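Local coordinates for carbohydrate-binding protein (Flavonifractor plautii, PDB 6N1B), which acts as an N-acetylgalactosamine deacetylase, probably removing the acetyl group from the blood group A antigen, and binds the blood group B trisaccharide, at residues A[27-32]-A[391-395]; A[62-66]-A[155-159]; A[214-218]-A[242-246]. All blocks are in the same frame, centred on the assembly; numbering follows the deposited sequence.

Contact 1. Residues A[27-32]-A[391-395]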
ATOM      1  N   SER A  27       5.299 -15.348 -17.965  1.00 40.28           N
ATOM      2  CA  SER A  27       4.675 -14.298 -17.056  1.00 29.06           C
ATOM      3  C   SER A  27       5.665 -13.616 -16.179  1.00 21.07           C
ATOM      4  O   SER A  27       6.604 -14.268 -15.649  1.00 20.40           O
ATOM      5  CB  SER A  27       3.707 -14.935 -16.078  1.00 27.01           C
ATOM      6  OG  SER A  27       2.728 -15.596 -16.768  1.00 33.43           O
ATOM      7  N   ALA A  28       5.594 -12.251 -16.065  1.00 18.52           N
ATOM      8  CA  ALA A  28       6.566 -11.556 -15.201  1.00 12.99           C
ATOM      9  C   ALA A  28       6.468 -11.958 -13.768  1.00 11.22           C
ATOM     10  O   ALA A  28       7.484 -12.127 -13.119  1.00 12.69           O
ATOM     11  CB  ALA A  28       6.544 -10.100 -15.347  1.00 14.34           C
ATOM     12  N   LEU A  29       5.254 -12.156 -13.252  1.00 10.90           N
ATOM     13  CA  LEU A  29       5.009 -12.766 -11.951  1.00 10.55           C
ATOM     14  C   LEU A  29       4.046 -13.908 -12.107  1.00 11.26           C
ATOM     15  O   LEU A  29       3.166 -13.858 -12.924  1.00 13.64           O
ATOM     16  CB  LEU A  29       4.462 -11.725 -10.953  1.00 10.87           C
ATOM     17  CG  LEU A  29       5.316 -10.528 -10.604  1.00 10.54           C
ATOM     18  CD1 LEU A  29       4.521  -9.514  -9.770  1.00 11.62           C
ATOM     19  CD2 LEU A  29       6.614 -10.886  -9.931  1.00 13.11           C
ATOM     20  N   ASN A  30       4.205 -14.924 -11.226  1.00 10.62           N
ATOM     21  CA  ASN A  30       3.276 -16.054 -11.196  1.00 10.62           C
ATOM     22  C   ASN A  30       2.265 -15.836 -10.107  1.00 11.05           C
ATOM     23  O   ASN A  30       2.640 -15.796  -8.911  1.00 11.66           O
ATOM     24  CB  ASN A  30       4.116 -17.300 -10.918  1.00 12.17           C
ATOM     25  CG  ASN A  30       5.088 -17.597 -12.075  1.00 13.60           C
ATOM     26  OD1 ASN A  30       6.322 -17.787 -11.736  1.00 21.76           O
ATOM     27  ND2 ASN A  30       4.632 -17.574 -13.231  1.00 13.43           N
ATOM     28  N   LYS A  31       1.006 -15.652 -10.471  1.00 10.54           N
ATOM     29  CA  LYS A  31      -0.072 -15.445  -9.463  1.00  9.65           C
ATOM     30  C   LYS A  31      -0.358 -16.761  -8.752  1.00 10.45           C
ATOM     31  O   LYS A  31      -0.460 -17.825  -9.368  1.00 12.76           O
ATOM     32  CB  LYS A  31      -1.322 -14.986 -10.213  1.00 10.43           C
ATOM     33  CG  LYS A  31      -1.212 -13.610 -10.835  1.00  9.52           C
ATOM     34  CD  LYS A  31      -2.459 -13.341 -11.733  1.00  9.42           C
ATOM     35  CE  LYS A  31      -2.510 -11.971 -12.291  1.00  9.91           C
ATOM     36  NZ  LYS A  31      -3.761 -11.727 -13.044  1.00 10.91           N
ATOM     37  N   ALA A  32      -0.471 -16.634  -7.430  1.00 10.61           N
ATOM     38  CA  ALA A  32      -0.898 -17.768  -6.631  1.00 11.57           C
ATOM     39  C   ALA A  32      -2.380 -17.977  -6.870  1.00 12.63           C
ATOM     40  O   ALA A  32      -3.136 -17.052  -6.996  1.00 13.11           O
ATOM     41  CB  ALA A  32      -0.649 -17.556  -5.150  1.00 13.03           C
ATOM     42  N   TYR A 391      -1.755 -12.720  -4.087  1.00  9.20           N
ATOM     43  CA  TYR A 391      -0.346 -12.833  -4.020  1.00  8.96           C
ATOM     44  C   TYR A 391       0.208 -13.346  -5.308  1.00  8.81           C
ATOM     45  O   TYR A 391      -0.393 -14.201  -6.002  1.00  9.97           O
ATOM     46  CB  TYR A 391       0.036 -13.799  -2.869  1.00 10.07           C
ATOM     47  CG  TYR A 391       1.531 -13.987  -2.642  1.00  9.41           C
ATOM     48  CD1 TYR A 391       2.304 -13.049  -1.986  1.00 10.46           C
ATOM     49  CD2 TYR A 391       2.165 -15.118  -3.143  1.00  9.19           C
ATOM     50  CE1 TYR A 391       3.673 -13.195  -1.853  1.00  9.51           C
ATOM     51  CE2 TYR A 391       3.574 -15.281  -2.967  1.00 10.98           C
ATOM     52  CZ  TYR A 391       4.286 -14.305  -2.290  1.00 10.70           C
ATOM     53  OH  TYR A 391       5.687 -14.493  -2.151  1.00 11.20           O
ATOM     54  N   ALA A 392       1.408 -12.840  -5.700  1.00  8.37           N
ATOM     55  CA  ALA A 392       2.156 -13.309  -6.844  1.00  9.39           C
ATOM     56  C   ALA A 392       3.638 -13.282  -6.523  1.00  9.91           C
ATOM     57  O   ALA A 392       4.070 -12.534  -5.661  1.00  9.87           O
ATOM     58  CB  ALA A 392       1.806 -12.411  -8.010  1.00  9.45           C
ATOM     59  N   GLU A 393       4.419 -14.048  -7.299  1.00  9.12           N
ATOM     60  CA  GLU A 393       5.818 -14.172  -6.953  1.00  9.51           C
ATOM     61  C   GLU A 393       6.619 -14.569  -8.165  1.00  9.55           C
ATOM     62  O   GLU A 393       6.071 -15.290  -9.063  1.00 10.56           O
ATOM     63  CB  GLU A 393       5.975 -15.326  -5.912  1.00 11.47           C
ATOM     64  CG  GLU A 393       7.377 -15.449  -5.254  1.00 12.49           C
ATOM     65  CD  GLU A 393       7.377 -16.688  -4.304  1.00 11.88           C
ATOM     66  OE1 GLU A 393       6.740 -16.559  -3.218  1.00 13.09           O
ATOM     67  OE2 GLU A 393       8.019 -17.665  -4.703  1.00 16.33           O
ATOM     68  N   ASN A 394       7.908 -14.238  -8.214  1.00  9.49           N
ATOM     69  CA  ASN A 394       8.794 -14.848  -9.217  1.00  9.91           C
ATOM     70  C   ASN A 394      10.236 -14.598  -8.729  1.00  9.95           C
ATOM     71  O   ASN A 394      10.476 -13.664  -7.919  1.00 10.79           O
ATOM     72  CB  ASN A 394       8.601 -14.228 -10.633  1.00  9.70           C
ATOM     73  CG  ASN A 394       9.029 -15.139 -11.758  1.00 11.64           C
ATOM     74  OD1 ASN A 394       9.551 -16.276 -11.505  1.00 12.33           O
ATOM     75  ND2 ASN A 394       8.770 -14.715 -12.968  1.00 13.48           N
ATOM     76  N   SER A 395      11.166 -15.335  -9.316  1.00 10.68           N
ATOM     77  CA  SER A 395      12.560 -14.965  -9.287  1.00  9.89           C
ATOM     78  C   SER A 395      12.715 -13.540  -9.849  1.00  9.53           C
ATOM     79  O   SER A 395      12.093 -13.246 -10.880  1.00 10.10           O
ATOM     80  CB  SER A 395      13.347 -15.976 -10.195  1.00 12.88           C
ATOM     81  OG  SER A 395      14.399 -15.504 -10.844  1.00 15.80           O
TER
HETATM   82  O   HOH W   1       8.794 -16.187 -15.503  1.00 23.70           O
HETATM   83  O   HOH W   2      -3.479 -14.820  -5.317  1.00 10.60           O
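N394 and A28 show how the first modelled residues of a chain can be stitched to the last modelled strand. The arrangement is consistent with the closure of a beta-propeller: the short strand 30-31 completes, at its outer edge, an antiparallel sheet whose other strands come from the end of the modelled chain. The N394 amide reaches back along the incoming chain. With CG anti to the backbone N (chi1 -157°), ND2 donates to A28 O at 2.9 Å in an almost straight bond; the oxygen lies in the amide plane, whereas the donor stands well above the carbonyl plane of A28. A water accepts from the same ND2 and donates to S27 O, so the amide nitrogen has a partner on each of two successive carbonyls, one of them reached through water. CD2 of L29 packs 4.0 Å from N394 CB, and L29 CB lies equally far from A392 CB.

A392, whose side chain is a single methyl, sits where the strands come closest. It pairs with K31 in a non-hydrogen-bonded position, their CA atoms only 4.0 Å apart; L29 also packs on V354 and A392 on Y356, both of strand 351-361. N30 and E393 form the adjoining hydrogen-bonded pair. N30 N gives to E393 O at 2.9 Å and E393 N returns a bond to N30 O at 3.0 Å, while A392 CA approaches that same N30 O at 3.3 Å as a CA-H...O contact.

Contact 2. Residues A[62-66]-A[155-159]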
ATOM      1  N   GLU A  62      13.696 -11.020  11.873  1.00 15.60           N
ATOM      2  CA  GLU A  62      13.432 -11.584  13.200  1.00 14.32           C
ATOM      3  C   GLU A  62      12.078 -11.126  13.638  1.00 13.07           C
ATOM      4  O   GLU A  62      11.590 -10.055  13.264  1.00 14.70           O
ATOM      5  CB  GLU A  62      14.491 -11.054  14.148  1.00 18.23           C
ATOM      6  CG  GLU A  62      15.926 -11.496  13.873  1.00 24.33           C
ATOM      7  CD  GLU A  62      16.929 -10.687  14.656  1.00 54.85           C
ATOM      8  OE1 GLU A  62      16.591  -9.886  15.473  1.00104.43           O
ATOM      9  OE2 GLU A  62      18.087 -10.944  14.348  1.00 68.51           O
ATOM     10  N   PRO A  63      11.367 -11.963  14.393  1.00 13.52           N
ATOM     11  CA  PRO A  63       9.995 -11.599  14.825  1.00 12.82           C
ATOM     12  C   PRO A  63       9.893 -10.351  15.672  1.00 11.98           C
ATOM     13  O   PRO A  63      10.786 -10.068  16.435  1.00 15.43           O
ATOM     14  CB  PRO A  63       9.479 -12.837  15.528  1.00 15.25           C
ATOM     15  CG  PRO A  63      10.678 -13.581  15.993  1.00 18.57           C
ATOM     16  CD  PRO A  63      11.804 -13.249  15.009  1.00 15.86           C
ATOM     17  N   TRP A  64       8.815  -9.626  15.424  1.00 11.50           N
ATOM     18  CA  TRP A  64       8.442  -8.459  16.203  1.00 11.08           C
ATOM     19  C   TRP A  64       7.086  -8.748  16.824  1.00 11.14           C
ATOM     20  O   TRP A  64       6.156  -9.063  16.097  1.00 10.78           O
ATOM     21  CB  TRP A  64       8.375  -7.254  15.307  1.00 13.07           C
ATOM     22  CG  TRP A  64       8.071  -5.936  15.962  1.00 11.58           C
ATOM     23  CD1 TRP A  64       8.939  -5.151  16.707  1.00 12.27           C
ATOM     24  CD2 TRP A  64       6.829  -5.257  15.963  1.00 10.34           C
ATOM     25  NE1 TRP A  64       8.293  -3.976  17.100  1.00 11.75           N
ATOM     26  CE2 TRP A  64       7.023  -3.993  16.655  1.00 11.30           C
ATOM     27  CE3 TRP A  64       5.574  -5.550  15.463  1.00 11.09           C
ATOM     28  CZ2 TRP A  64       6.002  -3.156  16.902  1.00 11.27           C
ATOM     29  CZ3 TRP A  64       4.549  -4.666  15.676  1.00 10.61           C
ATOM     30  CH2 TRP A  64       4.790  -3.421  16.414  1.00 10.49           C
ATOM     31  N   ASN A  65       7.026  -8.752  18.150  1.00 11.37           N
ATOM     32  CA  ASN A  65       5.791  -9.128  18.899  1.00 12.10           C
ATOM     33  C   ASN A  65       5.205 -10.433  18.330  1.00 11.39           C
ATOM     34  O   ASN A  65       3.973 -10.575  18.169  1.00 13.49           O
ATOM     35  CB  ASN A  65       4.777  -7.976  18.836  1.00 11.80           C
ATOM     36  CG  ASN A  65       5.326  -6.760  19.565  1.00 11.85           C
ATOM     37  OD1 ASN A  65       5.535  -5.623  18.917  1.00 15.15           O
ATOM     38  ND2 ASN A  65       5.592  -6.921  20.800  1.00 10.79           N
ATOM     39  N   GLY A  66       6.105 -11.395  18.151  1.00 11.97           N
ATOM     40  CA  GLY A  66       5.711 -12.753  17.789  1.00 13.20           C
ATOM     41  C   GLY A  66       5.671 -13.134  16.343  1.00 12.71           C
ATOM     42  O   GLY A  66       5.511 -14.299  16.069  1.00 13.84           O
ATOM     43  N   SER A 155       3.113   1.823  16.872  1.00  8.68           N
ATOM     44  CA  SER A 155       2.908   0.788  17.871  1.00  8.68           C
ATOM     45  C   SER A 155       4.256   0.198  18.284  1.00  8.40           C
ATOM     46  O   SER A 155       5.133  -0.051  17.424  1.00  9.77           O
ATOM     47  CB  SER A 155       2.035  -0.342  17.299  1.00 10.13           C
ATOM     48  OG  SER A 155       1.753  -1.379  18.253  1.00 10.15           O
ATOM     49  N   TYR A 156       4.359  -0.073  19.600  1.00  9.83           N
ATOM     50  CA  TYR A 156       5.421  -0.832  20.176  1.00 10.29           C
ATOM     51  C   TYR A 156       5.144  -2.348  20.333  1.00  9.99           C
ATOM     52  O   TYR A 156       6.112  -3.156  20.326  1.00 11.03           O
ATOM     53  CB  TYR A 156       5.855  -0.258  21.503  1.00  9.88           C
ATOM     54  CG  TYR A 156       6.326   1.151  21.505  1.00  9.48           C
ATOM     55  CD1 TYR A 156       7.600   1.456  20.948  1.00  9.18           C
ATOM     56  CD2 TYR A 156       5.637   2.195  22.028  1.00 10.74           C
ATOM     57  CE1 TYR A 156       8.114   2.755  21.040  1.00  9.76           C
ATOM     58  CE2 TYR A 156       6.138   3.514  22.131  1.00 10.76           C
ATOM     59  CZ  TYR A 156       7.407   3.778  21.635  1.00 10.12           C
ATOM     60  OH  TYR A 156       7.944   5.035  21.723  1.00 11.35           O
ATOM     61  N   ASP A 157       3.880  -2.651  20.597  1.00 10.54           N
ATOM     62  CA  ASP A 157       3.487  -3.995  21.006  1.00 10.80           C
ATOM     63  C   ASP A 157       2.662  -4.736  19.993  1.00 10.95           C
ATOM     64  O   ASP A 157       2.368  -5.910  20.180  1.00 12.78           O
ATOM     65  CB  ASP A 157       2.733  -3.981  22.387  1.00 12.15           C
ATOM     66  CG  ASP A 157       1.398  -3.285  22.337  1.00 12.60           C
ATOM     67  OD1 ASP A 157       0.952  -2.827  21.274  1.00 12.54           O
ATOM     68  OD2 ASP A 157       0.798  -3.173  23.441  1.00 16.15           O
ATOM     69  N   GLY A 158       2.323  -4.103  18.878  1.00 11.16           N
ATOM     70  CA  GLY A 158       1.544  -4.723  17.781  1.00 12.07           C
ATOM     71  C   GLY A 158       0.041  -4.721  17.994  1.00 12.40           C
ATOM     72  O   GLY A 158      -0.740  -5.058  17.098  1.00 11.89           O
ATOM     73  N   VAL A 159      -0.358  -4.347  19.229  1.00 11.74           N
ATOM     74  CA  VAL A 159      -1.739  -4.391  19.669  1.00 12.35           C
ATOM     75  C   VAL A 159      -2.394  -3.012  19.768  1.00 13.30           C
ATOM     76  O   VAL A 159      -3.548  -2.769  19.374  1.00 13.91           O
ATOM     77  CB  VAL A 159      -1.832  -5.176  21.072  1.00 15.21           C
ATOM     78  CG1 VAL A 159      -3.213  -5.114  21.651  1.00 18.11           C
ATOM     79  CG2 VAL A 159      -1.331  -6.572  20.924  1.00 17.90           C
TER
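S155 OG is gripped from two directions: it accepts from G158 N at 2.9 Å and is also hydrogen-bonded to H160 O, while W64 CH2 lies 4.1 Å away across the contact. The first bond makes an ST motif, and the loop it folds, with the pattern S-x-D-G-x-x-W running from S155 to W161, resembles the Asp-box turns of beta-propellers. Here the loop leaves strand 148-155 of one four-stranded antiparallel sheet and meets the turn between strands 63-64 and 67-75.

W64 carries most of the meeting. Its CG is anti to the backbone N (chi1 -177°), which sends the indole across to the loop with the six-membered ring leading. S155 O sits at the edge of this ring, near its plane, 3.3 Å from CZ2; Y156 O comes to 3.4 Å of the same carbon but obliquely. Two atoms round the ring, CZ3 packs 3.7 Å from G158 CA, where the loop has a positive phi of 83° and no side chain to intervene. Other partners hold the tryptophan too: NE1 donates to D130 O, and W70 and Y125 each meet the indole edge to face. Beside it, N65 adds its aliphatic part, CB lying 3.4 Å from D157 O.

D157 adds further bonds within the loop. Its OD2 is hydrogen-bonded to H160 ND1, and W161 NE1 bonds to G158 O, closing the turn on its own tryptophan. The other carboxylate oxygen, D157 OD1, accepts from V159 N at 2.9 Å in an Asx turn, met 53° above the carboxylate plane.

Contact 3. Residues A[214-218]-A[242-246]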
ATOM      1  N   PHE A 214      21.488   5.406   3.808  1.00  8.56           N
ATOM      2  CA  PHE A 214      22.718   6.019   3.301  1.00  9.39           C
ATOM      3  C   PHE A 214      22.746   7.504   3.742  1.00  8.67           C
ATOM      4  O   PHE A 214      23.574   7.886   4.556  1.00  9.63           O
ATOM      5  CB  PHE A 214      22.843   5.894   1.794  1.00  9.46           C
ATOM      6  CG  PHE A 214      23.195   4.511   1.382  1.00  9.79           C
ATOM      7  CD1 PHE A 214      22.282   3.451   1.354  1.00 11.68           C
ATOM      8  CD2 PHE A 214      24.433   4.245   0.827  1.00 12.20           C
ATOM      9  CE1 PHE A 214      22.660   2.202   0.996  1.00 13.99           C
ATOM     10  CE2 PHE A 214      24.782   2.953   0.394  1.00 14.38           C
ATOM     11  CZ  PHE A 214      23.889   1.971   0.422  1.00 12.42           C
ATOM     12  N   ARG A 215      21.801   8.279   3.244  1.00  8.78           N
ATOM     13  CA  ARG A 215      21.642   9.699   3.600  1.00  9.17           C
ATOM     14  C   ARG A 215      21.110   9.876   5.018  1.00  9.06           C
ATOM     15  O   ARG A 215      21.218  10.976   5.553  1.00  9.73           O
ATOM     16  CB  ARG A 215      20.813  10.399   2.527  1.00 10.18           C
ATOM     17  CG  ARG A 215      21.534  10.700   1.202  1.00 11.71           C
ATOM     18  CD  ARG A 215      20.648  11.100   0.116  1.00 15.74           C
ATOM     19  NE  ARG A 215      19.379  10.322  -0.143  1.00 26.60           N
ATOM     20  CZ  ARG A 215      18.382  10.852  -0.851  1.00 23.14           C
ATOM     21  NH1 ARG A 215      18.634  12.052  -1.579  1.00 34.71           N
ATOM     22  NH2 ARG A 215      17.532   9.942  -1.154  1.00 25.97           N
ATOM     23  N   ASP A 216      20.412   8.854   5.571  1.00  8.72           N
ATOM     24  CA  ASP A 216      19.819   8.864   6.873  1.00  8.21           C
ATOM     25  C   ASP A 216      18.683   9.861   6.946  1.00  7.63           C
ATOM     26  O   ASP A 216      18.674  10.908   7.585  1.00  8.26           O
ATOM     27  CB  ASP A 216      20.823   9.022   7.970  1.00  9.07           C
ATOM     28  CG  ASP A 216      21.667   7.780   8.111  1.00  9.55           C
ATOM     29  OD1 ASP A 216      21.053   6.665   8.118  1.00 12.13           O
ATOM     30  OD2 ASP A 216      22.903   7.811   8.173  1.00  9.88           O
ATOM     31  N   VAL A 217      17.618   9.481   6.184  1.00  8.46           N
ATOM     32  CA  VAL A 217      16.433  10.354   6.028  1.00  8.44           C
ATOM     33  C   VAL A 217      15.211   9.424   5.690  1.00  7.79           C
ATOM     34  O   VAL A 217      15.444   8.419   4.955  1.00  9.11           O
ATOM     35  CB  VAL A 217      16.695  11.422   4.927  1.00  9.40           C
ATOM     36  CG1 VAL A 217      16.874  10.838   3.528  1.00  9.33           C
ATOM     37  CG2 VAL A 217      15.662  12.531   4.958  1.00  9.19           C
ATOM     38  N   PHE A 218      14.059   9.769   6.193  1.00  7.74           N
ATOM     39  CA  PHE A 218      12.841   9.141   5.705  1.00  7.41           C
ATOM     40  C   PHE A 218      12.393   9.819   4.405  1.00  7.96           C
ATOM     41  O   PHE A 218      12.472  11.073   4.304  1.00  8.52           O
ATOM     42  CB  PHE A 218      11.705   9.221   6.765  1.00  8.10           C
ATOM     43  CG  PHE A 218      11.983   8.430   8.015  1.00  8.92           C
ATOM     44  CD1 PHE A 218      12.797   8.883   9.028  1.00  9.24           C
ATOM     45  CD2 PHE A 218      11.428   7.156   8.143  1.00 11.46           C
ATOM     46  CE1 PHE A 218      13.012   8.162  10.179  1.00 10.25           C
ATOM     47  CE2 PHE A 218      11.652   6.420   9.323  1.00 11.87           C
ATOM     48  CZ  PHE A 218      12.451   6.944  10.307  1.00 11.14           C
ATOM     49  N   TYR A 242      10.988  14.646   2.209  1.00  8.22           N
ATOM     50  CA  TYR A 242      11.976  14.175   3.121  1.00  7.81           C
ATOM     51  C   TYR A 242      11.613  14.530   4.556  1.00  7.12           C
ATOM     52  O   TYR A 242      11.002  15.564   4.855  1.00  8.75           O
ATOM     53  CB  TYR A 242      13.314  14.795   2.774  1.00  8.79           C
ATOM     54  CG  TYR A 242      13.905  14.367   1.416  1.00  8.05           C
ATOM     55  CD1 TYR A 242      14.583  13.198   1.228  1.00  8.57           C
ATOM     56  CD2 TYR A 242      13.781  15.210   0.309  1.00  9.07           C
ATOM     57  CE1 TYR A 242      15.181  12.839   0.069  1.00  8.60           C
ATOM     58  CE2 TYR A 242      14.365  14.867  -0.924  1.00  9.55           C
ATOM     59  CZ  TYR A 242      15.065  13.657  -1.032  1.00  9.91           C
ATOM     60  OH  TYR A 242      15.712  13.312  -2.210  1.00 11.44           O
ATOM     61  N   SER A 243      12.090  13.699   5.495  1.00  8.07           N
ATOM     62  CA  SER A 243      11.844  13.928   6.913  1.00  7.98           C
ATOM     63  C   SER A 243      13.009  13.321   7.747  1.00  7.66           C
ATOM     64  O   SER A 243      13.385  12.173   7.481  1.00  9.03           O
ATOM     65  CB  SER A 243      10.554  13.294   7.396  1.00  9.26           C
ATOM     66  OG  SER A 243      10.425  13.401   8.811  1.00  9.09           O
ATOM     67  N   ASP A 244      13.490  14.002   8.757  1.00  8.40           N
ATOM     68  CA  ASP A 244      14.453  13.411   9.655  1.00  8.64           C
ATOM     69  C   ASP A 244      13.926  12.265  10.501  1.00  9.14           C
ATOM     70  O   ASP A 244      14.686  11.440  10.997  1.00 10.09           O
ATOM     71  CB  ASP A 244      15.166  14.470  10.490  1.00  9.86           C
ATOM     72  CG  ASP A 244      16.222  15.197   9.687  1.00  9.16           C
ATOM     73  OD1 ASP A 244      17.046  14.492   9.016  1.00 10.85           O
ATOM     74  OD2 ASP A 244      16.254  16.434   9.738  1.00 12.48           O
ATOM     75  N   ASP A 245      12.629  12.261  10.792  1.00  8.60           N
ATOM     76  CA  ASP A 245      12.038  11.365  11.775  1.00  8.79           C
ATOM     77  C   ASP A 245      10.814  10.621  11.292  1.00  8.70           C
ATOM     78  O   ASP A 245      10.340   9.711  12.009  1.00 10.16           O
ATOM     79  CB  ASP A 245      11.723  12.147  13.081  1.00  9.47           C
ATOM     80  CG  ASP A 245      10.752  13.228  12.939  1.00  9.90           C
ATOM     81  OD1 ASP A 245      10.250  13.555  11.836  1.00  9.34           O
ATOM     82  OD2 ASP A 245      10.496  13.886  14.002  1.00 12.30           O
ATOM     83  N   GLY A 246      10.255  10.974  10.137  1.00  8.19           N
ATOM     84  CA  GLY A 246       9.057  10.323   9.678  1.00  9.44           C
ATOM     85  C   GLY A 246       7.772  11.067  10.121  1.00  9.04           C
ATOM     86  O   GLY A 246       6.655  10.699   9.719  1.00  9.49           O
TER
HETATM   87  O   HOH W   3      18.347  14.086   6.740  1.00 10.70           O
HETATM   88  O   HOH W   4      17.339  11.593  10.162  1.00 12.41           O
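F218 lays its ring against the loop that follows S243. D245 O stands over one face, and G246 CA over the same ring in a CH-pi contact, 4.2 Å from the centroid; S243 O and D244 O border the edge in the ring plane. The backbones join as an antiparallel hydrogen-bonded pair: F218 N to S243 O at 2.8 Å and S243 N to F218 O at 2.9 Å. V217 CG2, anti to its own nitrogen, packs 3.9 Å from Y242 CB, while the Y242 ring extends along to R215. There NH1 donates to Y242 OH over a long 3.2 Å, the guanidinium and phenol planes standing 89° apart.

A second shell fixes these groups. S243 OG accepts from G246 N at 2.8 Å and from D245 N at 3.2 Å, and is also bonded to T248 O, so three groups meet at this one hydroxyl in the turn that F218 packs against. D245 OD1 takes the N-H groups of I247 and T248. R215 NE is salt-bridged to D212, which D216 and V217 both face in a G1 beta bulge. One water donates to D244 OD1 and only weakly to D216 O; a second lies between D216 O and D244 O.

The pairing lies at one end of the middle strands, 217-224 and 237-243, of a four-stranded antiparallel sheet probably forming a propeller blade. Strand 207-212 flanks it on one side, sending Y211 edge to face against F218, and strand 253-254 completes the other.

How the contacts relate
Three sheets of what looks like one propeller are sampled here. Contacts 2 and 3 are variations on a single theme: S155, D157, G158 and W161 correspond to S243, D245, G246 and W249, each set folding the loop after a strand; the nearest atoms of contacts 2 and 3 are about 11 Å apart. Contact 1 differs, since it closes the chain round both; its nearest atoms are about 17 Å from contact 2 and about 22 Å from contact 3. None of the three supplies a residue of the glycan pocket or the calcium sites. Pocket residues D141 and V228 to Y230 lie in turns at the other ends of the hairpins that contacts 2 and 3 finish, and the F218 side chain is about 11 Å from a calcium ion.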